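Local coordinates for lipoprotein, putative (Bacillus anthracis, PDB 4NOH) that is of unknown function but belongs to an uncharacterised family of bacterial lipoproteins and may take part in lipid binding, at residues Val7-Glu12 / Val160-Met165; Asn30-Lys35 / Glu53-Glu58; Lys73-Ile78 / Tyr119-Asp124; Ala82-Ala87 / Lys102-Val107. One frame throughout, in Å; residues are numbered along the deposited sequence.

Contact 1. Residues Val7-Glu12 / Val160-Met165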
loop_
_atom_site.group_PDB
_atom_site.type_symbol
_atom_site.label_atom_id
_atom_site.label_comp_id
_atom_site.label_asym_id
_atom_site.label_seq_id
_atom_site.Cartn_x
_atom_site.Cartn_y
_atom_site.Cartn_z
ATOM N N VAL A 7 1.215 7.433 5.589
ATOM C CA VAL A 7 1.383 6.050 5.144
ATOM C C VAL A 7 2.883 5.791 5.119
ATOM O O VAL A 7 3.640 6.602 4.590
ATOM C CB VAL A 7 0.767 5.772 3.764
ATOM C CG1 VAL A 7 1.167 4.389 3.241
ATOM C CG2 VAL A 7 -0.756 5.891 3.822
HETATM N N MSE A 8 3.299 4.686 5.700
HETATM C CA MSE A 8 4.704 4.308 5.782
HETATM C C MSE A 8 4.869 2.884 5.322
HETATM O O MSE A 8 3.955 2.056 5.429
HETATM C CB MSE A 8 5.238 4.506 7.203
HETATM C CG MSE A 8 4.434 3.799 8.267
HETATM SE SE MSE A 8 4.878 4.475 10.081
HETATM C CE MSE A 8 3.653 5.994 10.035
ATOM N N TYR A 9 6.061 2.568 4.833
ATOM C CA TYR A 9 6.346 1.283 4.264
ATOM C C TYR A 9 7.667 0.801 4.759
ATOM O O TYR A 9 8.617 1.567 4.830
ATOM C CB TYR A 9 6.477 1.375 2.741
ATOM C CG TYR A 9 5.342 2.044 2.012
ATOM C CD1 TYR A 9 5.292 3.427 1.905
ATOM C CD2 TYR A 9 4.352 1.302 1.377
ATOM C CE1 TYR A 9 4.297 4.051 1.188
ATOM C CE2 TYR A 9 3.325 1.920 0.657
ATOM C CZ TYR A 9 3.296 3.302 0.581
ATOM O OH TYR A 9 2.257 3.914 -0.089
ATOM N N GLY A 10 7.759 -0.481 5.061
ATOM C CA GLY A 10 9.069 -0.998 5.500
ATOM C C GLY A 10 8.927 -2.306 6.200
ATOM O O GLY A 10 7.940 -3.035 6.035
ATOM N N ASP A 11 9.956 -2.673 6.935
ATOM C CA ASP A 11 9.849 -3.875 7.741
ATOM C C ASP A 11 8.881 -3.628 8.868
ATOM O O ASP A 11 8.808 -2.524 9.393
ATOM C CB ASP A 11 11.217 -4.253 8.355
ATOM C CG ASP A 11 12.058 -5.093 7.451
ATOM O OD1 ASP A 11 11.708 -5.293 6.242
ATOM O OD2 ASP A 11 13.065 -5.609 8.004
ATOM N N GLU A 12 8.161 -4.673 9.273
ATOM C CA GLU A 12 7.242 -4.555 10.390
ATOM C C GLU A 12 7.888 -3.885 11.587
ATOM O O GLU A 12 7.277 -3.031 12.219
ATOM C CB GLU A 12 6.646 -5.917 10.806
ATOM C CG GLU A 12 5.605 -5.765 11.938
ATOM C CD GLU A 12 4.916 -7.064 12.361
ATOM O OE1 GLU A 12 5.178 -8.115 11.749
ATOM O OE2 GLU A 12 4.098 -7.025 13.316
ATOM N N VAL A 160 11.667 3.469 8.704
ATOM C CA VAL A 160 10.862 3.055 7.563
ATOM C C VAL A 160 11.554 3.462 6.272
ATOM O O VAL A 160 12.364 4.401 6.246
ATOM C CB VAL A 160 9.447 3.617 7.598
ATOM C CG1 VAL A 160 8.737 3.123 8.840
ATOM C CG2 VAL A 160 9.435 5.125 7.521
ATOM N N GLU A 161 11.229 2.701 5.219
ATOM C CA GLU A 161 11.811 2.856 3.870
ATOM C C GLU A 161 11.208 4.010 3.053
ATOM O O GLU A 161 11.886 4.593 2.184
ATOM C CB GLU A 161 11.659 1.529 3.103
ATOM C CG GLU A 161 12.385 0.374 3.803
ATOM C CD GLU A 161 12.254 -0.980 3.141
ATOM O OE1 GLU A 161 11.921 -1.064 1.944
ATOM O OE2 GLU A 161 12.521 -1.985 3.842
ATOM N N GLU A 162 9.944 4.340 3.336
ATOM C CA GLU A 162 9.242 5.378 2.623
ATOM C C GLU A 162 8.038 5.811 3.445
ATOM O O GLU A 162 7.540 5.064 4.276
ATOM C CB GLU A 162 8.787 4.821 1.265
ATOM C CG GLU A 162 8.070 5.814 0.355
ATOM C CD GLU A 162 8.884 7.065 0.052
ATOM O OE1 GLU A 162 9.405 7.184 -1.080
ATOM O OE2 GLU A 162 9.054 7.922 0.956
ATOM N N ALA A 163 7.622 7.057 3.249
ATOM C CA ALA A 163 6.480 7.607 3.950
ATOM C C ALA A 163 5.934 8.781 3.175
ATOM O O ALA A 163 6.669 9.478 2.494
ATOM C CB ALA A 163 6.855 8.031 5.368
ATOM N N HIS A 164 4.619 8.987 3.263
ATOM C CA HIS A 164 3.978 10.109 2.608
ATOM C C HIS A 164 2.740 10.544 3.356
ATOM O O HIS A 164 2.109 9.739 4.068
ATOM C CB HIS A 164 3.706 9.862 1.098
ATOM C CG HIS A 164 2.918 8.624 0.767
ATOM N ND1 HIS A 164 1.892 8.638 -0.150
ATOM C CD2 HIS A 164 3.063 7.333 1.143
ATOM C CE1 HIS A 164 1.427 7.407 -0.309
ATOM N NE2 HIS A 164 2.140 6.593 0.440
HETATM N N MSE A 165 2.392 11.814 3.186
HETATM C CA MSE A 165 1.208 12.386 3.798
HETATM C C MSE A 165 0.007 12.017 2.981
HETATM O O MSE A 165 0.015 12.111 1.734
HETATM C CB MSE A 165 1.271 13.908 3.790
HETATM C CG MSE A 165 2.447 14.422 4.616
HETATM SE SE MSE A 165 2.134 14.313 6.555
HETATM C CE MSE A 165 0.270 14.900 6.772
#

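Contact 2. Residues Asn30-Lys35 / Glu53-Glu58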
loop_
_atom_site.group_PDB
_atom_site.type_symbol
_atom_site.label_atom_id
_atom_site.label_comp_id
_atom_site.label_asym_id
_atom_site.label_seq_id
_atom_site.Cartn_x
_atom_site.Cartn_y
_atom_site.Cartn_z
ATOM N N ASN A 30 -3.360 1.412 11.334
ATOM C CA ASN A 30 -3.687 0.199 10.621
ATOM C C ASN A 30 -2.392 -0.374 10.067
ATOM O O ASN A 30 -1.535 0.367 9.563
ATOM C CB ASN A 30 -4.682 0.461 9.471
ATOM C CG ASN A 30 -5.990 1.062 9.931
ATOM O OD1 ASN A 30 -6.084 2.260 10.182
ATOM N ND2 ASN A 30 -7.031 0.241 9.963
ATOM N N LYS A 31 -2.223 -1.671 10.168
ATOM C CA LYS A 31 -1.066 -2.348 9.574
ATOM C C LYS A 31 -1.558 -3.367 8.558
ATOM O O LYS A 31 -2.464 -4.183 8.829
ATOM C CB LYS A 31 -0.202 -3.019 10.627
ATOM C CG LYS A 31 0.502 -2.025 11.537
ATOM C CD LYS A 31 1.315 -2.722 12.618
ATOM C CE LYS A 31 0.438 -3.602 13.496
ATOM N NZ LYS A 31 1.186 -4.069 14.698
ATOM N N PHE A 32 -0.961 -3.325 7.385
ATOM C CA PHE A 32 -1.318 -4.226 6.288
ATOM C C PHE A 32 -0.048 -4.926 5.840
ATOM O O PHE A 32 0.981 -4.287 5.662
ATOM C CB PHE A 32 -1.910 -3.449 5.096
ATOM C CG PHE A 32 -3.044 -2.515 5.444
ATOM C CD1 PHE A 32 -4.325 -2.997 5.678
ATOM C CD2 PHE A 32 -2.821 -1.151 5.527
ATOM C CE1 PHE A 32 -5.353 -2.142 6.006
ATOM C CE2 PHE A 32 -3.860 -0.293 5.870
ATOM C CZ PHE A 32 -5.120 -0.795 6.105
ATOM N N GLU A 33 -0.101 -6.230 5.651
ATOM C CA GLU A 33 1.036 -6.966 5.158
ATOM C C GLU A 33 0.979 -7.091 3.637
ATOM O O GLU A 33 -0.091 -7.241 3.022
ATOM C CB GLU A 33 1.043 -8.370 5.752
ATOM C CG GLU A 33 2.233 -9.200 5.357
ATOM C CD GLU A 33 2.096 -10.645 5.784
ATOM O OE1 GLU A 33 2.321 -10.902 6.986
ATOM O OE2 GLU A 33 1.802 -11.521 4.927
ATOM N N ALA A 34 2.148 -7.018 3.009
ATOM C CA ALA A 34 2.253 -7.237 1.584
ATOM C C ALA A 34 3.614 -7.849 1.290
ATOM O O ALA A 34 4.467 -7.958 2.186
ATOM C CB ALA A 34 2.075 -5.926 0.818
ATOM N N LYS A 35 3.807 -8.285 0.057
ATOM C CA LYS A 35 5.086 -8.824 -0.390
ATOM C C LYS A 35 5.601 -7.954 -1.533
ATOM O O LYS A 35 4.839 -7.582 -2.433
ATOM C CB LYS A 35 4.915 -10.269 -0.835
ATOM C CG LYS A 35 4.622 -11.211 0.314
ATOM C CD LYS A 35 4.235 -12.626 -0.077
ATOM C CE LYS A 35 3.989 -13.468 1.171
ATOM N NZ LYS A 35 3.598 -14.877 0.855
ATOM N N GLU A 53 -9.146 -5.815 0.847
ATOM C CA GLU A 53 -10.498 -5.440 1.270
ATOM C C GLU A 53 -10.412 -4.517 2.478
ATOM O O GLU A 53 -11.152 -3.535 2.599
ATOM C CB GLU A 53 -11.321 -6.670 1.623
ATOM C CG GLU A 53 -11.809 -7.465 0.424
ATOM C CD GLU A 53 -12.661 -8.677 0.814
ATOM O OE1 GLU A 53 -12.450 -9.285 1.904
ATOM O OE2 GLU A 53 -13.555 -9.042 0.028
ATOM N N LYS A 54 -9.505 -4.845 3.393
ATOM C CA LYS A 54 -9.348 -3.987 4.593
ATOM C C LYS A 54 -8.797 -2.601 4.218
ATOM O O LYS A 54 -9.193 -1.593 4.805
ATOM C CB LYS A 54 -8.495 -4.700 5.641
ATOM C CG LYS A 54 -9.222 -5.884 6.271
ATOM C CD LYS A 54 -8.312 -6.763 7.103
ATOM C CE LYS A 54 -9.092 -7.895 7.758
ATOM N NZ LYS A 54 -8.160 -8.860 8.378
HETATM N N MSE A 55 -7.882 -2.546 3.262
HETATM C CA MSE A 55 -7.379 -1.260 2.777
HETATM C C MSE A 55 -8.512 -0.440 2.163
HETATM O O MSE A 55 -8.574 0.776 2.361
HETATM C CB MSE A 55 -6.294 -1.437 1.718
HETATM C CG MSE A 55 -5.039 -1.920 2.352
HETATM SE SE MSE A 55 -3.535 -1.659 1.094
HETATM C CE MSE A 55 -3.090 0.192 1.557
ATOM N N VAL A 56 -9.394 -1.069 1.400
ATOM C CA VAL A 56 -10.556 -0.347 0.838
ATOM C C VAL A 56 -11.440 0.228 1.960
ATOM O O VAL A 56 -11.925 1.340 1.841
ATOM C CB VAL A 56 -11.374 -1.240 -0.121
ATOM C CG1 VAL A 56 -12.693 -0.589 -0.531
ATOM C CG2 VAL A 56 -10.564 -1.555 -1.373
ATOM N N LYS A 57 -11.617 -0.523 3.047
ATOM C CA LYS A 57 -12.426 -0.035 4.165
ATOM C C LYS A 57 -11.783 1.169 4.831
ATOM O O LYS A 57 -12.500 1.966 5.452
ATOM C CB LYS A 57 -12.724 -1.152 5.166
ATOM C CG LYS A 57 -13.719 -2.164 4.637
ATOM C CD LYS A 57 -14.100 -3.227 5.655
ATOM C CE LYS A 57 -12.914 -4.107 6.009
ATOM N NZ LYS A 57 -13.296 -5.278 6.844
ATOM N N GLU A 58 -10.459 1.342 4.696
ATOM C CA GLU A 58 -9.785 2.550 5.223
ATOM C C GLU A 58 -9.618 3.629 4.163
ATOM O O GLU A 58 -8.928 4.625 4.393
ATOM C CB GLU A 58 -8.413 2.235 5.816
ATOM C CG GLU A 58 -8.458 1.157 6.858
ATOM C CD GLU A 58 -9.462 1.445 7.944
ATOM O OE1 GLU A 58 -9.565 2.619 8.386
ATOM O OE2 GLU A 58 -10.153 0.491 8.343
#

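Contact 3. Residues Lys73-Ile78 / Tyr119-Asp124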
loop_
_atom_site.group_PDB
_atom_site.type_symbol
_atom_site.label_atom_id
_atom_site.label_comp_id
_atom_site.label_asym_id
_atom_site.label_seq_id
_atom_site.Cartn_x
_atom_site.Cartn_y
_atom_site.Cartn_z
ATOM N N LYS A 73 -14.319 2.294 -3.828
ATOM C CA LYS A 73 -15.341 1.903 -2.865
ATOM C C LYS A 73 -15.533 0.405 -2.776
ATOM O O LYS A 73 -16.133 -0.093 -1.834
ATOM C CB LYS A 73 -16.653 2.617 -3.205
ATOM C CG LYS A 73 -16.529 4.129 -3.129
ATOM C CD LYS A 73 -15.966 4.522 -1.757
ATOM C CE LYS A 73 -15.755 6.019 -1.582
ATOM N NZ LYS A 73 -15.150 6.290 -0.247
ATOM N N ALA A 74 -15.004 -0.311 -3.755
ATOM C CA ALA A 74 -15.088 -1.759 -3.764
ATOM C C ALA A 74 -13.830 -2.277 -4.382
ATOM O O ALA A 74 -13.222 -1.623 -5.224
ATOM C CB ALA A 74 -16.283 -2.219 -4.574
ATOM N N LEU A 75 -13.405 -3.446 -3.944
ATOM C CA LEU A 75 -12.256 -4.066 -4.542
ATOM C C LEU A 75 -12.780 -4.871 -5.711
ATOM O O LEU A 75 -13.783 -5.580 -5.556
ATOM C CB LEU A 75 -11.605 -5.021 -3.557
ATOM C CG LEU A 75 -10.308 -5.647 -4.021
ATOM C CD1 LEU A 75 -9.202 -4.603 -4.084
ATOM C CD2 LEU A 75 -9.955 -6.759 -3.050
ATOM N N PRO A 76 -12.129 -4.778 -6.878
ATOM C CA PRO A 76 -12.594 -5.632 -7.971
ATOM C C PRO A 76 -12.533 -7.110 -7.606
ATOM O O PRO A 76 -11.733 -7.519 -6.750
ATOM C CB PRO A 76 -11.570 -5.366 -9.070
ATOM C CG PRO A 76 -11.080 -3.996 -8.794
ATOM C CD PRO A 76 -11.030 -3.896 -7.306
ATOM N N ALA A 77 -13.335 -7.910 -8.281
ATOM C CA ALA A 77 -13.345 -9.340 -8.060
ATOM C C ALA A 77 -11.947 -9.942 -8.194
ATOM O O ALA A 77 -11.185 -9.596 -9.130
ATOM C CB ALA A 77 -14.285 -10.021 -9.039
ATOM N N ILE A 78 -11.623 -10.805 -7.231
ATOM C CA ILE A 78 -10.369 -11.528 -7.175
ATOM C C ILE A 78 -10.703 -12.997 -7.078
ATOM O O ILE A 78 -11.573 -13.376 -6.306
ATOM C CB ILE A 78 -9.577 -11.213 -5.875
ATOM C CG1 ILE A 78 -9.469 -9.715 -5.596
ATOM C CG2 ILE A 78 -8.210 -11.910 -5.910
ATOM C CD1 ILE A 78 -8.652 -8.971 -6.594
ATOM N N TYR A 119 0.815 -2.462 -8.116
ATOM C CA TYR A 119 0.195 -3.071 -6.944
ATOM C C TYR A 119 -0.602 -4.258 -7.450
ATOM O O TYR A 119 -1.320 -4.147 -8.418
ATOM C CB TYR A 119 -0.743 -2.105 -6.256
ATOM C CG TYR A 119 -0.164 -0.736 -5.959
ATOM C CD1 TYR A 119 -0.110 0.216 -6.948
ATOM C CD2 TYR A 119 0.326 -0.398 -4.693
ATOM C CE1 TYR A 119 0.387 1.458 -6.717
ATOM C CE2 TYR A 119 0.828 0.879 -4.449
ATOM C CZ TYR A 119 0.861 1.789 -5.477
ATOM O OH TYR A 119 1.336 3.047 -5.282
ATOM N N ALA A 120 -0.479 -5.395 -6.817
ATOM C CA ALA A 120 -1.226 -6.584 -7.265
ATOM C C ALA A 120 -2.027 -7.150 -6.119
ATOM O O ALA A 120 -1.599 -7.084 -4.972
ATOM C CB ALA A 120 -0.298 -7.637 -7.829
ATOM N N VAL A 121 -3.204 -7.696 -6.426
ATOM C CA VAL A 121 -4.009 -8.340 -5.416
ATOM C C VAL A 121 -4.331 -9.722 -5.932
ATOM O O VAL A 121 -4.868 -9.867 -7.030
ATOM C CB VAL A 121 -5.276 -7.553 -5.074
ATOM C CG1 VAL A 121 -6.032 -8.214 -3.929
ATOM C CG2 VAL A 121 -4.947 -6.095 -4.732
ATOM N N VAL A 122 -4.033 -10.713 -5.107
ATOM C CA VAL A 122 -4.296 -12.118 -5.450
ATOM C C VAL A 122 -5.098 -12.804 -4.335
ATOM O O VAL A 122 -5.265 -12.266 -3.268
ATOM C CB VAL A 122 -2.984 -12.896 -5.690
ATOM C CG1 VAL A 122 -2.212 -12.314 -6.883
ATOM C CG2 VAL A 122 -2.108 -12.922 -4.446
ATOM N N SER A 123 -5.648 -13.972 -4.620
ATOM C CA SER A 123 -6.416 -14.652 -3.607
ATOM C C SER A 123 -5.520 -14.984 -2.403
ATOM O O SER A 123 -4.309 -15.040 -2.516
ATOM C CB SER A 123 -7.033 -15.940 -4.159
ATOM O OG SER A 123 -6.049 -16.933 -4.376
ATOM N N ASP A 124 -6.131 -15.178 -1.252
ATOM C CA ASP A 124 -5.393 -15.514 -0.069
ATOM C C ASP A 124 -4.573 -16.801 -0.301
ATOM O O ASP A 124 -3.436 -16.912 0.146
ATOM C CB ASP A 124 -6.325 -15.690 1.145
ATOM C CG ASP A 124 -6.971 -14.391 1.620
ATOM O OD1 ASP A 124 -6.812 -13.322 0.983
ATOM O OD2 ASP A 124 -7.632 -14.454 2.699
#

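Contact 4. Residues Ala82-Ala87 / Lys102-Val107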
loop_
_atom_site.group_PDB
_atom_site.type_symbol
_atom_site.label_atom_id
_atom_site.label_comp_id
_atom_site.label_asym_id
_atom_site.label_seq_id
_atom_site.Cartn_x
_atom_site.Cartn_y
_atom_site.Cartn_z
ATOM N N ALA A 82 -7.824 -15.419 -11.472
ATOM C CA ALA A 82 -7.791 -14.071 -11.948
ATOM C C ALA A 82 -7.413 -13.057 -10.864
ATOM O O ALA A 82 -8.286 -12.415 -10.264
ATOM C CB ALA A 82 -9.150 -13.712 -12.553
ATOM N N GLY A 83 -6.113 -12.943 -10.582
ATOM C CA GLY A 83 -5.600 -11.870 -9.741
ATOM C C GLY A 83 -5.606 -10.578 -10.543
ATOM O O GLY A 83 -5.831 -10.613 -11.745
ATOM N N ILE A 84 -5.333 -9.453 -9.882
ATOM C CA ILE A 84 -5.405 -8.158 -10.549
ATOM C C ILE A 84 -4.180 -7.338 -10.311
ATOM O O ILE A 84 -3.457 -7.556 -9.337
ATOM C CB ILE A 84 -6.624 -7.318 -10.067
ATOM C CG1 ILE A 84 -6.551 -6.943 -8.579
ATOM C CG2 ILE A 84 -7.924 -8.080 -10.373
ATOM C CD1 ILE A 84 -7.652 -6.018 -8.096
ATOM N N VAL A 85 -3.964 -6.393 -11.221
ATOM C CA VAL A 85 -2.846 -5.472 -11.058
ATOM C C VAL A 85 -3.286 -4.059 -11.339
ATOM O O VAL A 85 -4.092 -3.810 -12.235
ATOM C CB VAL A 85 -1.623 -5.870 -11.933
ATOM C CG1 VAL A 85 -1.964 -5.920 -13.430
ATOM C CG2 VAL A 85 -0.431 -4.944 -11.648
ATOM N N PHE A 86 -2.786 -3.140 -10.517
ATOM C CA PHE A 86 -2.978 -1.716 -10.674
ATOM C C PHE A 86 -1.639 -1.106 -11.093
ATOM O O PHE A 86 -0.623 -1.372 -10.472
ATOM C CB PHE A 86 -3.381 -1.078 -9.361
ATOM C CG PHE A 86 -4.708 -1.560 -8.819
ATOM C CD1 PHE A 86 -5.882 -1.320 -9.513
ATOM C CD2 PHE A 86 -4.780 -2.168 -7.566
ATOM C CE1 PHE A 86 -7.102 -1.688 -8.979
ATOM C CE2 PHE A 86 -6.010 -2.547 -7.039
ATOM C CZ PHE A 86 -7.156 -2.324 -7.759
ATOM N N ALA A 87 -1.647 -0.273 -12.126
ATOM C CA ALA A 87 -0.434 0.398 -12.588
ATOM C C ALA A 87 -0.791 1.686 -13.325
ATOM O O ALA A 87 -1.942 1.902 -13.701
ATOM C CB ALA A 87 0.356 -0.513 -13.484
ATOM N N LYS A 102 -4.804 -9.459 -14.194
ATOM C CA LYS A 102 -5.741 -8.670 -14.982
ATOM C C LYS A 102 -5.592 -7.195 -14.633
ATOM O O LYS A 102 -5.659 -6.826 -13.456
ATOM C CB LYS A 102 -7.146 -9.098 -14.631
ATOM C CG LYS A 102 -8.239 -8.430 -15.408
ATOM C CD LYS A 102 -9.593 -8.627 -14.729
ATOM C CE LYS A 102 -9.849 -10.050 -14.291
ATOM N NZ LYS A 102 -11.187 -10.108 -13.646
ATOM N N TYR A 103 -5.436 -6.346 -15.648
ATOM C CA TYR A 103 -5.283 -4.909 -15.369
ATOM C C TYR A 103 -6.587 -4.292 -14.872
ATOM O O TYR A 103 -7.632 -4.431 -15.530
ATOM C CB TYR A 103 -4.819 -4.150 -16.613
ATOM C CG TYR A 103 -4.539 -2.699 -16.368
ATOM C CD1 TYR A 103 -3.461 -2.313 -15.577
ATOM C CD2 TYR A 103 -5.337 -1.694 -16.932
ATOM C CE1 TYR A 103 -3.187 -0.990 -15.341
ATOM C CE2 TYR A 103 -5.063 -0.356 -16.695
ATOM C CZ TYR A 103 -3.984 -0.013 -15.904
ATOM O OH TYR A 103 -3.700 1.332 -15.677
ATOM N N GLU A 104 -6.512 -3.559 -13.753
ATOM C CA GLU A 104 -7.686 -2.909 -13.163
ATOM C C GLU A 104 -7.534 -1.394 -12.958
ATOM O O GLU A 104 -8.232 -0.818 -12.153
ATOM C CB GLU A 104 -8.109 -3.599 -11.866
ATOM C CG GLU A 104 -8.671 -4.996 -12.077
ATOM C CD GLU A 104 -10.078 -5.025 -12.637
ATOM O OE1 GLU A 104 -10.697 -3.960 -12.883
ATOM O OE2 GLU A 104 -10.587 -6.141 -12.835
ATOM N N GLY A 105 -6.617 -0.753 -13.676
ATOM C CA GLY A 105 -6.546 0.689 -13.619
ATOM C C GLY A 105 -5.427 1.283 -12.806
ATOM O O GLY A 105 -4.597 0.574 -12.219
ATOM N N ASN A 106 -5.401 2.606 -12.820
ATOM C CA ASN A 106 -4.384 3.369 -12.130
ATOM C C ASN A 106 -4.856 3.727 -10.731
ATOM O O ASN A 106 -5.426 4.815 -10.488
ATOM C CB ASN A 106 -4.015 4.620 -12.920
ATOM C CG ASN A 106 -2.815 5.325 -12.355
ATOM O OD1 ASN A 106 -2.135 4.795 -11.458
ATOM N ND2 ASN A 106 -2.514 6.513 -12.875
ATOM N N VAL A 107 -4.604 2.807 -9.811
ATOM C CA VAL A 107 -4.959 2.944 -8.400
ATOM C C VAL A 107 -3.659 2.854 -7.601
ATOM O O VAL A 107 -2.776 2.080 -7.933
ATOM C CB VAL A 107 -5.922 1.833 -7.979
ATOM C CG1 VAL A 107 -6.182 1.857 -6.471
ATOM C CG2 VAL A 107 -7.219 1.899 -8.757
HETATM O O HOH W 1 -10.572 -11.372 -11.037
#

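Contact 1. Residues Val7-Glu12 / Val160-Met165
The phenol of Tyr9 reaches diagonally across two antiparallel strands to the imidazole of His164, with OH and NE2 2.7 Å apart; either atom could be the donor. The rings meet rim to rim, almost coplanar (9°), and neither covers the other. His164 arrives there because its CG stands in the crowded position between backbone N and carbonyl carbon (chi1 55°), which swings NE2 back over the strand. Val7 lies alongside on the same face, its CB 3.7 Å from His164 NE2, while Glu162 CB packs against Tyr9 CD1.

The backbones beneath fix these positions. Val7 and His164 form a hydrogen-bonded pair, with Val7 N to His164 O and His164 N to Val7 O both 2.9 Å, and Tyr9 N donates to Glu162 O. Tyr9 O then takes Glu161 N at 2.9 Å and, weakly, Glu162 N, so Glu161 and Glu162 both face Tyr9, a classic beta bulge. Within the bulge the Glu162 side chain bends back on its own strand, and its OE2 accepts Ala163 N at 2.8 Å through the anti lone pair while also pairing with Lys155. The acidic ends of Asp11 and Glu161 come close, and both form salt bridges to Lys135, which probably offsets their like charges.

On the other face Met8 and Ala163 form a non-hydrogen-bonded pair. Met8 packs against Val15 and Thr18 of helix 12-21, and Ala163 against Ile154 of helix 150-156. Strand 162-166 forms one edge of the mixed sheet, with strand 5-10 between it and strand 134-142; on the Tyr9 side, away from the two helices, Tyr115 stacks on the Tyr9 ring.

Contact 2. Residues Asn30-Lys35 / Glu53-Glu58
Asn30 sends its amide toward the carboxylate end of Glu58, the two side chains coming from opposite directions with their planes 31° apart. The approach is close, ND2 lying 3.4 Å from Glu58 CD, yet it makes no hydrogen bond; the carboxylate has its salt bridge elsewhere, from OE1 to Lys169. Two residues further along, Phe32 makes the largest single contribution. Met55 CG sits over the centre of its ring, 3.5 Å above the plane, in a CH-pi contact. The selenomethionine chain bends at its last torsion (chi3 86°), and its SE stands above the same face, farther off at 4.7 Å from the ring centroid, as a selenium counterpart of the Met-aromatic contact. The ring thereby wedges between helix 49-57 and the sheet to which strand 26-39 belongs: that strand and its antiparallel neighbour 42-48 lead directly into the helix, which folds back across them in a beta-beta-alpha arrangement. Glu58, the first residue to leave helical geometry, meets the ring differently, its CG lying at the edge, in plane, 3.9 Å from Phe32 CZ. At the neighbouring ring atom, Lys54 CB comes within 4.1 Å of Phe32 CE1 before its extended chain leads away. Beyond Phe32, Ala34 packs on Leu45 and Ile137 of the neighbouring strands.

Contact 3. Residues Lys73-Ile78 / Tyr119-Asp124
Ile78 lays its CG2 methyl over one face of the flat peptide that joins Val122 to Ser123, 3.6 Å from Val122 C and 3.5 Å from Ser123 N. No aromatic ring takes part; the remaining contacts are between aliphatic branches. The arrangement is a loop laid over a sheet: the irregular run 73-78, on its way from strand 68-71 to strand 84-86, crosses the end of strand 118-122 without a single hydrogen bond to it. Ile78 and Val121 meet at about a right angle. Ile78 CD1 touches Val121 CG1 at 3.8 Å, and Val121 brings that methyl forward by holding it anti to its own backbone N (chi1 -175°). Leu75 adds a looser touch, its CD2 4.3 Å from the same Val121 CG1. This aliphatic patch is completed from around it, since Val121 also packs on Ala52 of helix 49-57, on Met47 and on Ile84, while Leu75 rests on Ala52 and Glu53. Val122 points the other way, to Ile46. Where the strand ends, the chain turns into helix 124-128 and Ser123 occupies the N-cap position. There Ser123 OG is hydrogen-bonded both to Glu126 N of that helix and to Asp80 OD2 in the loop that follows Ile78.

Contact 4. Residues Ala82-Ala87 / Lys102-Val107
Lys102 bonds to the residues on either side of its parallel partner Ile84: its N donates to Gly83 O, and its O accepts Val85 N at 2.8 Å. Glu104 N to Val85 O follows at 2.9 Å, and Ala87 N to Gly105 O continues the bonding. A side chain joins in where Tyr103 OH donates to Ala87 O at 2.7 Å, approaching from 37° above the carbonyl plane. Its CG stands anti to the backbone N (chi1 -175°), which lays the ring along the neighbouring strand, and Gly105 N lies over the centre of one face of the ring. The two strands, 84-86 and 99-103, lie side by side near one edge of the mixed sheet, strand 95-96 being outermost. In a CH-pi contact, Val107 CB sits over one face of the Phe86 ring, 3.5 Å above the plane and offset toward the rim. The carbonyl oxygens of Glu104 and Gly105 lie at the edge of that ring. Ile84 and Glu104 cross at about a right angle, CG2 to CG 3.6 Å. Of the other polar groups, Asn106 OD1 bonds to Arg113, and a water accepts from Lys102 NZ at 3.0 Å close to Ala82 O.

Starting near the N terminus, strand 5-10 waits for nearly the whole chain before contact 1 pairs it with 162-166, and every other contact is nested inside that loop. Contact 2 closes early, setting helix 49-57 on strand 26-39. Contact 3 opens only afterwards, in series with it, and encloses contact 4, which ties 84-86 to 99-103; none of the loops cross. All four reach the same mixed sheet, contact 1 at one edge and contacts 3 and 4 on the other side of the chain's centre, about 22 Å away between centres. Contact 2 touches contact 3 where Val56 meets Lys73 and Leu75, and contacts 3 and 4 join through neighbouring strands 118-122 and 84-86.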